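Local coordinates for protein methyltransferase (Streptomyces regensis, PDB 5N5D) that probably transfers a methyl group from bound S-adenosylmethionine to a hydroxyl oxygen during biosynthesis of the antibiotic tomaymycin, at residues Ser75-Ala80 and Ala107-Ala112; Glu116-Arg121 and Pro127-Pro132; Tyr152-Leu157 and His194-Gly199; Val171-Ala176 and His182-Val187. One frame throughout, in Å; residues are numbered along the deposited sequence.

Contact 1. Residues Ser75-Ala80 and Ala107-Ala112. With SAM (S-adenosylmethionine), chain H.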
loop_
_atom_site.group_PDB
_atom_site.type_symbol
_atom_site.label_atom_id
_atom_site.label_comp_id
_atom_site.label_asym_id
_atom_site.label_seq_id
_atom_site.Cartn_x
_atom_site.Cartn_y
_atom_site.Cartn_z
ATOM N N SER A 75 13.169 5.989 -7.594
ATOM C CA SER A 75 11.712 5.953 -7.620
ATOM C C SER A 75 11.179 6.326 -9.000
ATOM O O SER A 75 10.161 5.776 -9.442
ATOM C CB SER A 75 11.139 6.888 -6.547
ATOM O OG SER A 75 11.635 8.206 -6.699
ATOM N N SER A 76 11.876 7.227 -9.705
ATOM C CA SER A 76 11.422 7.694 -11.012
ATOM C C SER A 76 11.322 6.546 -12.008
ATOM O O SER A 76 10.367 6.475 -12.789
ATOM C CB SER A 76 12.370 8.769 -11.538
ATOM O OG SER A 76 12.745 9.666 -10.502
ATOM N N ILE A 77 12.304 5.644 -12.007
ATOM C CA ILE A 77 12.268 4.514 -12.934
ATOM C C ILE A 77 11.044 3.653 -12.659
ATOM O O ILE A 77 10.323 3.253 -13.580
ATOM C CB ILE A 77 13.563 3.691 -12.836
ATOM C CG1 ILE A 77 14.754 4.495 -13.369
ATOM C CG2 ILE A 77 13.429 2.383 -13.620
ATOM C CD1 ILE A 77 16.093 3.889 -13.021
ATOM N N TRP A 78 10.799 3.344 -11.382
ATOM C CA TRP A 78 9.647 2.517 -11.034
ATOM C C TRP A 78 8.346 3.173 -11.470
ATOM O O TRP A 78 7.440 2.499 -11.978
ATOM C CB TRP A 78 9.622 2.246 -9.532
ATOM C CG TRP A 78 10.541 1.139 -9.098
ATOM C CD1 TRP A 78 11.657 1.250 -8.326
ATOM C CD2 TRP A 78 10.404 -0.252 -9.409
ATOM N NE1 TRP A 78 12.223 0.011 -8.125
ATOM C CE2 TRP A 78 11.474 -0.928 -8.786
ATOM C CE3 TRP A 78 9.483 -0.992 -10.156
ATOM C CZ2 TRP A 78 11.644 -2.312 -8.887
ATOM C CZ3 TRP A 78 9.654 -2.361 -10.253
ATOM C CH2 TRP A 78 10.725 -3.007 -9.621
ATOM N N LEU A 79 8.226 4.485 -11.273
ATOM C CA LEU A 79 6.999 5.172 -11.663
ATOM C C LEU A 79 6.855 5.221 -13.178
ATOM O O LEU A 79 5.775 4.952 -13.716
ATOM C CB LEU A 79 6.982 6.583 -11.081
ATOM C CG LEU A 79 6.755 6.665 -9.572
ATOM C CD1 LEU A 79 7.023 8.080 -9.104
ATOM C CD2 LEU A 79 5.348 6.233 -9.197
ATOM N N ALA A 80 7.931 5.571 -13.888
ATOM C CA ALA A 80 7.850 5.674 -15.340
ATOM C C ALA A 80 7.540 4.328 -15.973
ATOM O O ALA A 80 6.855 4.269 -16.999
ATOM C CB ALA A 80 9.153 6.241 -15.905
ATOM N N ALA A 107 17.603 7.139 -19.017
ATOM C CA ALA A 107 17.982 6.722 -20.361
ATOM C C ALA A 107 18.366 5.247 -20.383
ATOM O O ALA A 107 17.907 4.487 -21.248
ATOM C CB ALA A 107 19.130 7.592 -20.863
ATOM N N GLU A 108 19.206 4.822 -19.433
ATOM C CA GLU A 108 19.572 3.411 -19.326
ATOM C C GLU A 108 18.335 2.539 -19.158
ATOM O O GLU A 108 18.273 1.419 -19.680
ATOM C CB GLU A 108 20.526 3.201 -18.147
ATOM C CG GLU A 108 21.906 3.831 -18.317
ATOM C CD GLU A 108 22.666 3.974 -17.001
ATOM O OE1 GLU A 108 22.097 3.668 -15.929
ATOM O OE2 GLU A 108 23.844 4.396 -17.041
ATOM N N ALA A 109 17.341 3.039 -18.425
ATOM C CA ALA A 109 16.131 2.281 -18.140
ATOM C C ALA A 109 15.195 2.178 -19.335
ATOM O O ALA A 109 14.245 1.391 -19.279
ATOM C CB ALA A 109 15.385 2.924 -16.976
ATOM N N GLY A 110 15.431 2.950 -20.394
ATOM C CA GLY A 110 14.567 2.923 -21.559
ATOM C C GLY A 110 13.290 3.719 -21.428
ATOM O O GLY A 110 12.329 3.442 -22.155
ATOM N N VAL A 111 13.245 4.711 -20.536
ATOM C CA VAL A 111 12.021 5.455 -20.265
ATOM C C VAL A 111 12.195 6.956 -20.460
ATOM O O VAL A 111 11.315 7.728 -20.077
ATOM C CB VAL A 111 11.482 5.157 -18.849
ATOM C CG1 VAL A 111 11.160 3.679 -18.699
ATOM C CG2 VAL A 111 12.471 5.603 -17.779
ATOM N N ALA A 112 13.300 7.392 -21.070
ATOM C CA ALA A 112 13.547 8.826 -21.193
ATOM C C ALA A 112 12.440 9.523 -21.973
ATOM O O ALA A 112 12.125 10.686 -21.699
ATOM C CB ALA A 112 14.902 9.072 -21.855
HETATM N N SAM H . 12.262 10.024 -4.662
HETATM C CA SAM H . 13.681 9.615 -4.630
HETATM C C SAM H . 13.794 8.056 -4.650
HETATM O O SAM H . 13.007 7.427 -3.907
HETATM O OXT SAM H . 14.654 7.545 -5.397
HETATM C CB SAM H . 14.387 10.180 -3.373
HETATM C CG SAM H . 14.102 11.665 -3.180
HETATM S SD SAM H . 15.124 12.249 -1.807
HETATM C CE SAM H . 14.261 11.568 -0.440
HETATM C "C5'" SAM H . 14.605 13.990 -1.628
HETATM C "C4'" SAM H . 15.031 14.854 -2.799
HETATM O "O4'" SAM H . 14.317 16.110 -2.790
HETATM C "C3'" SAM H . 16.526 15.195 -2.831
HETATM O "O3'" SAM H . 17.080 14.776 -4.073
HETATM C "C2'" SAM H . 16.556 16.718 -2.622
HETATM O "O2'" SAM H . 17.611 17.356 -3.331
HETATM C "C1'" SAM H . 15.206 17.121 -3.202
HETATM N N9 SAM H . 14.694 18.401 -2.730
HETATM C C8 SAM H . 14.771 18.914 -1.463
HETATM N N7 SAM H . 14.162 20.066 -1.313
HETATM C C5 SAM H . 13.644 20.329 -2.573
HETATM C C6 SAM H . 12.868 21.388 -3.077
HETATM N N6 SAM H . 12.466 22.430 -2.339
HETATM N N1 SAM H . 12.503 21.338 -4.378
HETATM C C2 SAM H . 12.899 20.296 -5.117
HETATM N N3 SAM H . 13.634 19.241 -4.751
HETATM C C4 SAM H . 13.973 19.315 -3.458
#
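Two small apolar touches, I77 on A109 and A80 on V111, with no hydrogen bond between the segments, form the contact, although the other end of the same short helix grips SAM. The A109 methyl nests against three carbons of I77. CG2 comes closest, at 3.9 Å from A109 CB, and CG1 and CD1 lie only slightly farther off. I77 CG2 stands anti to its own backbone N, CG1 beside that nitrogen, and the fork between them faces the A109 methyl. One turn on, A80 CB meets V111 CG2 at 3.9 Å. Between A109 and V111 the chain leaves helix 96-108 through a Schellman motif, with G110 at positive phi, and beyond this turn V111 meets A80. L28 and L106 also pack on I77. At the ligand end, S75 N donates to SAM OXT (3.1 Å, 168°), a nearly straight bond from the first turn of the helix, whose N-terminal end would probably favour the carboxylate. S75 OG accepts from SAM N at 2.8 Å and is also bonded to E67, whose other carboxylate oxygen holds S76 OG. That second-shell glutamate probably steadies the hydroxyl. A helix start clasping the methionine part of SAM is characteristic of the cofactor site of Rossmann-like class I methyltransferases.

Contact 2. Residues Glu116-Arg121 and Pro127-Pro132. With SAM (S-adenosylmethionine), chain H.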
loop_
_atom_site.group_PDB
_atom_site.type_symbol
_atom_site.label_atom_id
_atom_site.label_comp_id
_atom_site.label_asym_id
_atom_site.label_seq_id
_atom_site.Cartn_x
_atom_site.Cartn_y
_atom_site.Cartn_z
ATOM N N GLU A 116 9.623 13.981 -18.108
ATOM C CA GLU A 116 9.882 15.407 -18.235
ATOM C C GLU A 116 10.495 15.861 -16.918
ATOM O O GLU A 116 9.796 15.952 -15.900
ATOM C CB GLU A 116 8.587 16.154 -18.546
ATOM C CG GLU A 116 8.686 17.660 -18.538
ATOM C CD GLU A 116 7.329 18.299 -18.715
ATOM O OE1 GLU A 116 6.599 17.877 -19.637
ATOM O OE2 GLU A 116 6.983 19.195 -17.920
ATOM N N GLN A 117 11.797 16.124 -16.926
ATOM C CA GLN A 117 12.503 16.540 -15.725
ATOM C C GLN A 117 12.541 18.058 -15.613
ATOM O O GLN A 117 12.699 18.768 -16.611
ATOM C CB GLN A 117 13.934 16.006 -15.721
ATOM C CG GLN A 117 14.038 14.506 -15.583
ATOM C CD GLN A 117 15.467 14.062 -15.373
ATOM O OE1 GLN A 117 16.070 13.438 -16.247
ATOM N NE2 GLN A 117 16.023 14.391 -14.214
ATOM N N HIS A 118 12.427 18.544 -14.376
ATOM C CA HIS A 118 12.565 19.955 -14.049
ATOM C C HIS A 118 13.599 20.100 -12.946
ATOM O O HIS A 118 13.649 19.284 -12.021
ATOM C CB HIS A 118 11.234 20.562 -13.594
ATOM C CG HIS A 118 10.188 20.583 -14.663
ATOM N ND1 HIS A 118 9.881 21.717 -15.383
ATOM C CD2 HIS A 118 9.387 19.603 -15.145
ATOM C CE1 HIS A 118 8.932 21.437 -16.259
ATOM N NE2 HIS A 118 8.614 20.160 -16.133
ATOM N N VAL A 119 14.425 21.136 -13.053
ATOM C CA VAL A 119 15.448 21.436 -12.059
ATOM C C VAL A 119 15.091 22.766 -11.408
ATOM O O VAL A 119 15.011 23.797 -12.090
ATOM C CB VAL A 119 16.853 21.482 -12.686
ATOM C CG1 VAL A 119 17.887 21.944 -11.669
ATOM C CG2 VAL A 119 17.225 20.113 -13.223
ATOM N N GLY A 120 14.895 22.748 -10.101
ATOM C CA GLY A 120 14.636 23.965 -9.355
ATOM C C GLY A 120 13.825 23.671 -8.108
ATOM O O GLY A 120 13.537 22.524 -7.774
ATOM N N ARG A 121 13.463 24.754 -7.420
ATOM C CA ARG A 121 12.633 24.654 -6.226
ATOM C C ARG A 121 11.225 24.227 -6.612
ATOM O O ARG A 121 10.592 24.853 -7.465
ATOM C CB ARG A 121 12.583 25.995 -5.496
ATOM C CG ARG A 121 13.470 26.100 -4.271
ATOM C CD ARG A 121 13.270 27.452 -3.610
ATOM N NE ARG A 121 11.881 27.633 -3.191
ATOM C CZ ARG A 121 11.214 28.782 -3.233
ATOM N NH1 ARG A 121 11.789 29.890 -3.690
ATOM N NH2 ARG A 121 9.953 28.826 -2.823
ATOM N N PRO A 127 3.577 25.673 -9.976
ATOM C CA PRO A 127 2.569 26.484 -10.683
ATOM C C PRO A 127 2.710 26.448 -12.194
ATOM O O PRO A 127 1.707 26.622 -12.901
ATOM C CB PRO A 127 2.781 27.899 -10.121
ATOM C CG PRO A 127 4.058 27.862 -9.371
ATOM C CD PRO A 127 4.282 26.450 -8.944
ATOM N N THR A 128 3.920 26.214 -12.716
ATOM C CA THR A 128 4.132 26.168 -14.160
ATOM C C THR A 128 3.576 24.903 -14.792
ATOM O O THR A 128 3.526 24.817 -16.025
ATOM C CB THR A 128 5.623 26.265 -14.508
ATOM O OG1 THR A 128 6.265 24.999 -14.288
ATOM C CG2 THR A 128 6.318 27.342 -13.676
ATOM N N LEU A 129 3.169 23.930 -13.984
ATOM C CA LEU A 129 2.647 22.668 -14.482
ATOM C C LEU A 129 1.135 22.677 -14.659
ATOM O O LEU A 129 0.583 21.710 -15.196
ATOM C CB LEU A 129 3.042 21.533 -13.529
ATOM C CG LEU A 129 4.543 21.390 -13.252
ATOM C CD1 LEU A 129 4.785 20.179 -12.372
ATOM C CD2 LEU A 129 5.357 21.289 -14.542
ATOM N N ASP A 130 0.451 23.738 -14.233
ATOM C CA ASP A 130 -1.001 23.806 -14.355
ATOM C C ASP A 130 -1.321 24.269 -15.774
ATOM O O ASP A 130 -1.650 25.427 -16.031
ATOM C CB ASP A 130 -1.581 24.735 -13.296
ATOM C CG ASP A 130 -3.066 24.528 -13.085
ATOM O OD1 ASP A 130 -3.670 23.721 -13.823
ATOM O OD2 ASP A 130 -3.628 25.168 -12.173
ATOM N N ARG A 131 -1.201 23.337 -16.716
ATOM C CA ARG A 131 -1.385 23.659 -18.121
ATOM C C ARG A 131 -1.855 22.419 -18.866
ATOM O O ARG A 131 -1.542 21.295 -18.453
ATOM C CB ARG A 131 -0.082 24.181 -18.736
ATOM C CG ARG A 131 1.038 23.161 -18.716
ATOM C CD ARG A 131 2.352 23.775 -19.147
ATOM N NE ARG A 131 2.241 24.431 -20.446
ATOM C CZ ARG A 131 3.218 25.125 -21.021
ATOM N NH1 ARG A 131 4.392 25.246 -20.412
ATOM N NH2 ARG A 131 3.027 25.691 -22.206
ATOM N N PRO A 132 -2.595 22.586 -19.963
ATOM C CA PRO A 132 -3.041 21.421 -20.738
ATOM C C PRO A 132 -1.862 20.575 -21.191
ATOM O O PRO A 132 -0.792 21.089 -21.522
ATOM C CB PRO A 132 -3.780 22.042 -21.930
ATOM C CG PRO A 132 -4.125 23.414 -21.514
ATOM C CD PRO A 132 -3.072 23.853 -20.545
HETATM N N SAM H . 12.262 10.024 -4.662
HETATM C CA SAM H . 13.681 9.615 -4.630
HETATM C C SAM H . 13.794 8.056 -4.650
HETATM O O SAM H . 13.007 7.427 -3.907
HETATM O OXT SAM H . 14.654 7.545 -5.397
HETATM C CB SAM H . 14.387 10.180 -3.373
HETATM C CG SAM H . 14.102 11.665 -3.180
HETATM S SD SAM H . 15.124 12.249 -1.807
HETATM C CE SAM H . 14.261 11.568 -0.440
HETATM C "C5'" SAM H . 14.605 13.990 -1.628
HETATM C "C4'" SAM H . 15.031 14.854 -2.799
HETATM O "O4'" SAM H . 14.317 16.110 -2.790
HETATM C "C3'" SAM H . 16.526 15.195 -2.831
HETATM O "O3'" SAM H . 17.080 14.776 -4.073
HETATM C "C2'" SAM H . 16.556 16.718 -2.622
HETATM O "O2'" SAM H . 17.611 17.356 -3.331
HETATM C "C1'" SAM H . 15.206 17.121 -3.202
HETATM N N9 SAM H . 14.694 18.401 -2.730
HETATM C C8 SAM H . 14.771 18.914 -1.463
HETATM N N7 SAM H . 14.162 20.066 -1.313
HETATM C C5 SAM H . 13.644 20.329 -2.573
HETATM C C6 SAM H . 12.868 21.388 -3.077
HETATM N N6 SAM H . 12.466 22.430 -2.339
HETATM N N1 SAM H . 12.503 21.338 -4.378
HETATM C C2 SAM H . 12.899 20.296 -5.117
HETATM N N3 SAM H . 13.634 19.241 -4.751
HETATM C C4 SAM H . 13.973 19.315 -3.458
#
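H118 NE2 donates to E116 OE2 over 2.6 Å (162°), and L129 CD2 rests against the same nitrogen. This is a His-carboxylate hydrogen bond between residues two apart on strand 115-119, the outermost strand on one side of the Rossmann-like sheet. The carboxylate oxygen lies almost in the imidazole plane, 7° out of it, and uses its anti lone pair, the one turned from OE1, so the bond should restrain rotation of the ring. OE1 makes a long, weak ion pair with R88. L129 approaches the ring obliquely, its CD2 3.8 Å from H118 NE2 and only slightly farther from CE1. With chi2 at -176° its CD1 prolongs the chain, leaving CD2 as the branch that meets the imidazole, and the two side chains run past each other in opposite directions. V90 of the neighbouring strand packs on both H118 and L129. The loop then bends through an inverse gamma turn at D130, whose carboxylate forms a salt bridge with K158. Beyond the strand the chain borders the adenine: G120 adopts backbone angles at which a CB would strike the carbonyl O of V119, and G120 O lies 3.5 Å from SAM C2. R121 CA stands 3.8 Å from SAM N1.

Contact 3. Residues Tyr152-Leu157 and His194-Gly199; sequences YFTWAL and HEMLAG
F153 pushes its ring between the helices and meets L197 obliquely with its far end, CZ lying 3.5 Å from L197 CD2. A chi1 of 176° sets CG anti to the backbone N and directs the ring across toward helix 185-198. M196 arrives at the rim, its CE near the ring plane and 3.8 Å from F153 CD2. The methionine chain is bent at chi3 (72°), and this turn brings the terminal methyl to F153 and also to T154, with OG1 3.5 Å from M196 CE. The threonine hydroxyl itself is bonded to P150 O, one turn back in its own helix. One face of the ring carries L157 CD1, 3.8 Å above the plane and offset toward the rim, while F193 meets F153 edge-to-face. Trimming F153 to an alanine would probably open a gap between the helices, with L197 CD2 and the M196 methyl left without their aromatic partner. The axes of the two short helical segments pass 11.5 Å apart at 43°, a spacing bridged by side chains. L157 and L197 also rest on the last two strands of the sheet, and H194 stacks on F17 of the second subunit. Neighbouring helices packed on one side of a central sheet in this way are typical of the layered alpha/beta Rossmann-like fold.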
loop_
_atom_site.group_PDB
_atom_site.type_symbol
_atom_site.label_atom_id
_atom_site.label_comp_id
_atom_site.label_asym_id
_atom_site.label_seq_id
_atom_site.Cartn_x
_atom_site.Cartn_y
_atom_site.Cartn_z
ATOM N N TYR A 152 2.881 21.241 -0.943
ATOM C CA TYR A 152 2.925 20.231 -1.998
ATOM C C TYR A 152 1.590 19.510 -2.115
ATOM O O TYR A 152 1.141 19.194 -3.222
ATOM C CB TYR A 152 4.041 19.222 -1.732
ATOM C CG TYR A 152 5.448 19.794 -1.792
ATOM C CD1 TYR A 152 5.741 20.892 -2.589
ATOM C CD2 TYR A 152 6.479 19.238 -1.044
ATOM C CE1 TYR A 152 7.008 21.420 -2.643
ATOM C CE2 TYR A 152 7.762 19.762 -1.099
ATOM C CZ TYR A 152 8.017 20.856 -1.900
ATOM O OH TYR A 152 9.276 21.410 -1.975
ATOM N N PHE A 153 0.950 19.227 -0.981
ATOM C CA PHE A 153 -0.368 18.602 -1.005
ATOM C C PHE A 153 -1.396 19.519 -1.659
ATOM O O PHE A 153 -2.186 19.080 -2.505
ATOM C CB PHE A 153 -0.775 18.231 0.421
ATOM C CG PHE A 153 -2.158 17.661 0.538
ATOM C CD1 PHE A 153 -2.535 16.548 -0.189
ATOM C CD2 PHE A 153 -3.069 18.227 1.410
ATOM C CE1 PHE A 153 -3.810 16.023 -0.060
ATOM C CE2 PHE A 153 -4.343 17.707 1.540
ATOM C CZ PHE A 153 -4.709 16.602 0.804
ATOM N N THR A 154 -1.394 20.807 -1.294
ATOM C CA THR A 154 -2.282 21.760 -1.952
ATOM C C THR A 154 -2.094 21.724 -3.463
ATOM O O THR A 154 -3.068 21.703 -4.224
ATOM C CB THR A 154 -2.032 23.178 -1.419
ATOM O OG1 THR A 154 -2.323 23.219 -0.019
ATOM C CG2 THR A 154 -2.908 24.188 -2.153
ATOM N N TRP A 155 -0.838 21.709 -3.914
ATOM C CA TRP A 155 -0.567 21.667 -5.347
ATOM C C TRP A 155 -0.981 20.330 -5.953
ATOM O O TRP A 155 -1.480 20.286 -7.082
ATOM C CB TRP A 155 0.914 21.943 -5.619
ATOM C CG TRP A 155 1.210 23.396 -5.762
ATOM C CD1 TRP A 155 2.014 24.159 -4.964
ATOM C CD2 TRP A 155 0.687 24.273 -6.764
ATOM N NE1 TRP A 155 2.027 25.460 -5.417
ATOM C CE2 TRP A 155 1.216 25.552 -6.517
ATOM C CE3 TRP A 155 -0.182 24.098 -7.847
ATOM C CZ2 TRP A 155 0.910 26.650 -7.315
ATOM C CZ3 TRP A 155 -0.486 25.189 -8.633
ATOM C CH2 TRP A 155 0.054 26.448 -8.361
ATOM N N ALA A 156 -0.787 19.231 -5.220
ATOM C CA ALA A 156 -1.239 17.930 -5.705
ATOM C C ALA A 156 -2.735 17.944 -5.988
ATOM O O ALA A 156 -3.188 17.425 -7.016
ATOM C CB ALA A 156 -0.896 16.840 -4.688
ATOM N N LEU A 157 -3.520 18.556 -5.096
ATOM C CA LEU A 157 -4.958 18.664 -5.328
ATOM C C LEU A 157 -5.260 19.556 -6.526
ATOM O O LEU A 157 -6.105 19.216 -7.364
ATOM C CB LEU A 157 -5.644 19.206 -4.076
ATOM C CG LEU A 157 -5.534 18.355 -2.810
ATOM C CD1 LEU A 157 -6.265 19.049 -1.672
ATOM C CD2 LEU A 157 -6.074 16.941 -3.007
ATOM N N HIS A 194 -1.479 16.277 7.871
ATOM C CA HIS A 194 -2.475 15.342 8.387
ATOM C C HIS A 194 -3.693 16.084 8.911
ATOM O O HIS A 194 -4.824 15.608 8.765
ATOM C CB HIS A 194 -1.860 14.452 9.468
ATOM C CG HIS A 194 -1.029 13.349 8.908
ATOM N ND1 HIS A 194 0.227 13.559 8.384
ATOM C CD2 HIS A 194 -1.296 12.032 8.738
ATOM C CE1 HIS A 194 0.709 12.414 7.932
ATOM N NE2 HIS A 194 -0.194 11.472 8.140
ATOM N N GLU A 195 -3.480 17.254 9.512
ATOM C CA GLU A 195 -4.598 18.086 9.944
ATOM C C GLU A 195 -5.439 18.555 8.758
ATOM O O GLU A 195 -6.674 18.610 8.846
ATOM C CB GLU A 195 -4.067 19.279 10.735
ATOM C CG GLU A 195 -3.519 18.902 12.094
ATOM C CD GLU A 195 -2.726 20.020 12.735
ATOM O OE1 GLU A 195 -2.779 21.171 12.232
ATOM O OE2 GLU A 195 -2.036 19.734 13.729
ATOM N N MET A 196 -4.792 18.916 7.643
ATOM C CA MET A 196 -5.534 19.279 6.439
ATOM C C MET A 196 -6.394 18.120 5.959
ATOM O O MET A 196 -7.554 18.313 5.581
ATOM C CB MET A 196 -4.575 19.716 5.330
ATOM C CG MET A 196 -3.832 21.005 5.607
ATOM S SD MET A 196 -2.431 21.251 4.490
ATOM C CE MET A 196 -3.262 21.646 2.958
ATOM N N LEU A 197 -5.842 16.906 5.966
ATOM C CA LEU A 197 -6.623 15.735 5.582
ATOM C C LEU A 197 -7.825 15.547 6.501
ATOM O O LEU A 197 -8.935 15.272 6.028
ATOM C CB LEU A 197 -5.738 14.488 5.584
ATOM C CG LEU A 197 -4.781 14.360 4.402
ATOM C CD1 LEU A 197 -3.749 13.275 4.683
ATOM C CD2 LEU A 197 -5.567 14.063 3.113
ATOM N N ALA A 198 -7.632 15.712 7.815
ATOM C CA ALA A 198 -8.751 15.572 8.740
ATOM C C ALA A 198 -9.843 16.591 8.447
ATOM O O ALA A 198 -11.032 16.299 8.613
ATOM C CB ALA A 198 -8.268 15.737 10.179
ATOM N N GLY A 199 -9.457 17.796 8.025
ATOM C CA GLY A 199 -10.372 18.910 7.880
ATOM C C GLY A 199 -11.132 19.013 6.578
ATOM O O GLY A 199 -11.893 19.972 6.401
#

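Contact 4. Residues Val171-Ala176 and His182-Val187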
loop_
_atom_site.group_PDB
_atom_site.type_symbol
_atom_site.label_atom_id
_atom_site.label_comp_id
_atom_site.label_asym_id
_atom_site.label_seq_id
_atom_site.Cartn_x
_atom_site.Cartn_y
_atom_site.Cartn_z
ATOM N N VAL A 171 6.641 10.169 6.568
ATOM C CA VAL A 171 5.729 10.962 7.386
ATOM C C VAL A 171 5.820 10.619 8.875
ATOM O O VAL A 171 5.029 11.141 9.663
ATOM C CB VAL A 171 4.273 10.820 6.903
ATOM C CG1 VAL A 171 4.117 11.347 5.490
ATOM C CG2 VAL A 171 3.789 9.371 7.017
ATOM N N VAL A 172 6.756 9.769 9.289
ATOM C CA VAL A 172 6.787 9.287 10.669
ATOM C C VAL A 172 7.797 10.054 11.516
ATOM O O VAL A 172 7.539 10.331 12.688
ATOM C CB VAL A 172 7.064 7.766 10.688
ATOM C CG1 VAL A 172 7.494 7.289 12.075
ATOM C CG2 VAL A 172 5.813 7.016 10.252
ATOM N N LEU A 173 8.945 10.411 10.942
ATOM C CA LEU A 173 9.929 11.254 11.622
ATOM C C LEU A 173 10.300 10.690 12.994
ATOM O O LEU A 173 10.382 11.415 13.992
ATOM C CB LEU A 173 9.418 12.691 11.741
ATOM C CG LEU A 173 9.277 13.426 10.406
ATOM C CD1 LEU A 173 7.939 14.108 10.322
ATOM C CD2 LEU A 173 10.394 14.440 10.254
ATOM N N GLY A 174 10.540 9.380 13.046
ATOM C CA GLY A 174 10.938 8.735 14.275
ATOM C C GLY A 174 9.898 8.758 15.369
ATOM O O GLY A 174 10.223 8.466 16.523
ATOM N N GLY A 175 8.656 9.098 15.043
ATOM C CA GLY A 175 7.619 9.264 16.035
ATOM C C GLY A 175 7.410 10.690 16.485
ATOM O O GLY A 175 6.477 10.948 17.255
ATOM N N ALA A 176 8.241 11.628 16.028
ATOM C CA ALA A 176 8.137 13.003 16.499
ATOM C C ALA A 176 6.844 13.663 16.046
ATOM O O ALA A 176 6.449 14.684 16.618
ATOM C CB ALA A 176 9.331 13.821 16.013
ATOM N N HIS A 182 6.888 20.110 18.890
ATOM C CA HIS A 182 8.206 19.825 18.354
ATOM C C HIS A 182 8.681 21.008 17.516
ATOM O O HIS A 182 7.914 21.525 16.695
ATOM C CB HIS A 182 8.208 18.552 17.518
ATOM C CG HIS A 182 9.576 17.977 17.348
ATOM N ND1 HIS A 182 10.519 18.541 16.516
ATOM C CD2 HIS A 182 10.183 16.923 17.947
ATOM C CE1 HIS A 182 11.643 17.853 16.602
ATOM N NE2 HIS A 182 11.464 16.863 17.458
ATOM N N PRO A 183 9.925 21.469 17.695
ATOM C CA PRO A 183 10.376 22.683 16.997
ATOM C C PRO A 183 10.745 22.484 15.533
ATOM O O PRO A 183 10.942 23.483 14.828
ATOM C CB PRO A 183 11.607 23.108 17.813
ATOM C CG PRO A 183 12.127 21.836 18.390
ATOM C CD PRO A 183 10.910 21.006 18.691
ATOM N N ASP A 184 10.861 21.252 15.055
ATOM C CA ASP A 184 11.290 21.035 13.680
ATOM C C ASP A 184 10.180 21.394 12.698
ATOM O O ASP A 184 9.036 20.951 12.844
ATOM C CB ASP A 184 11.708 19.585 13.460
ATOM C CG ASP A 184 12.130 19.325 12.032
ATOM O OD1 ASP A 184 13.138 19.924 11.605
ATOM O OD2 ASP A 184 11.448 18.546 11.339
ATOM N N ALA A 185 10.544 22.157 11.663
ATOM C CA ALA A 185 9.575 22.553 10.643
ATOM C C ALA A 185 9.068 21.358 9.849
ATOM O O ALA A 185 7.922 21.367 9.376
ATOM C CB ALA A 185 10.207 23.581 9.706
ATOM N N GLY A 186 9.905 20.337 9.664
ATOM C CA GLY A 186 9.452 19.146 8.971
ATOM C C GLY A 186 8.371 18.418 9.745
ATOM O O GLY A 186 7.346 18.023 9.184
ATOM N N VAL A 187 8.579 18.255 11.053
ATOM C CA VAL A 187 7.562 17.639 11.902
ATOM C C VAL A 187 6.272 18.439 11.822
ATOM O O VAL A 187 5.181 17.883 11.656
ATOM C CB VAL A 187 8.064 17.524 13.353
ATOM C CG1 VAL A 187 6.951 17.017 14.268
ATOM C CG2 VAL A 187 9.269 16.604 13.431
#
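V187 presses hard against A176, with CG1 3.3 Å from A176 O, whereas toward D184 the touch thins, L173 CD2 lying 4.4 Å from D184 OD2. V187 CG2 adds a methyl touch, 3.8 Å from A176 CB. On the tight side L173 crosses V187 at a slant: CD2 touches V187 CG2 at 4.0 Å, and CD1 lies over V187 CA. L173 has left-handed helical backbone angles, and the two glycines after it continue the turn at positive phi until A176 faces the helix. V187 CG2 also lies against one face of the H182 ring, 3.8 Å from its plane and offset toward the rim, while the ring's CD2 side meets the A176 methyl. Chi1 of -160° sets H182 CG anti to its backbone N, with the ring over these methyls. Its ND1 accepts from D184 N (3.1 Å, 165°), nearly in the ring plane. D184 is the N-cap of helix 185-198: OD2 takes the V187 N-H at 2.9 Å, met on its anti side but tilted from the carboxylate plane. With a leucine in place of H182, D184 N would probably lose its ring acceptor and the capping residue would be less firmly set. A butanediol molecule, probably from the crystallisation liquor, lies near H182. The turn links strand 165-169 to helix 185-198, with V171 reaching V190 and H194 of that helix and F17 of the second subunit.

Contact 1 is the buried one; contacts 2, 3 and 4 are partly buried and lie nearer the surface. Contacts 1 and 2 follow one another in the chain and both border SAM, one at its amino acid end and the other at its adenine. Contacts 3 and 4 share helix 185-198, with contact 4 nested in the loop that contact 3 closes, and H194 packs on V171 between them; both also meet the second subunit. P127 against W155 joins contacts 2 and 3. Methyl packing carries contact 1, an aromatic ring met by methionine and leucine methyls contact 3, while the histidines of contacts 2 and 4 combine apolar touches with polar bonds inside their own segments.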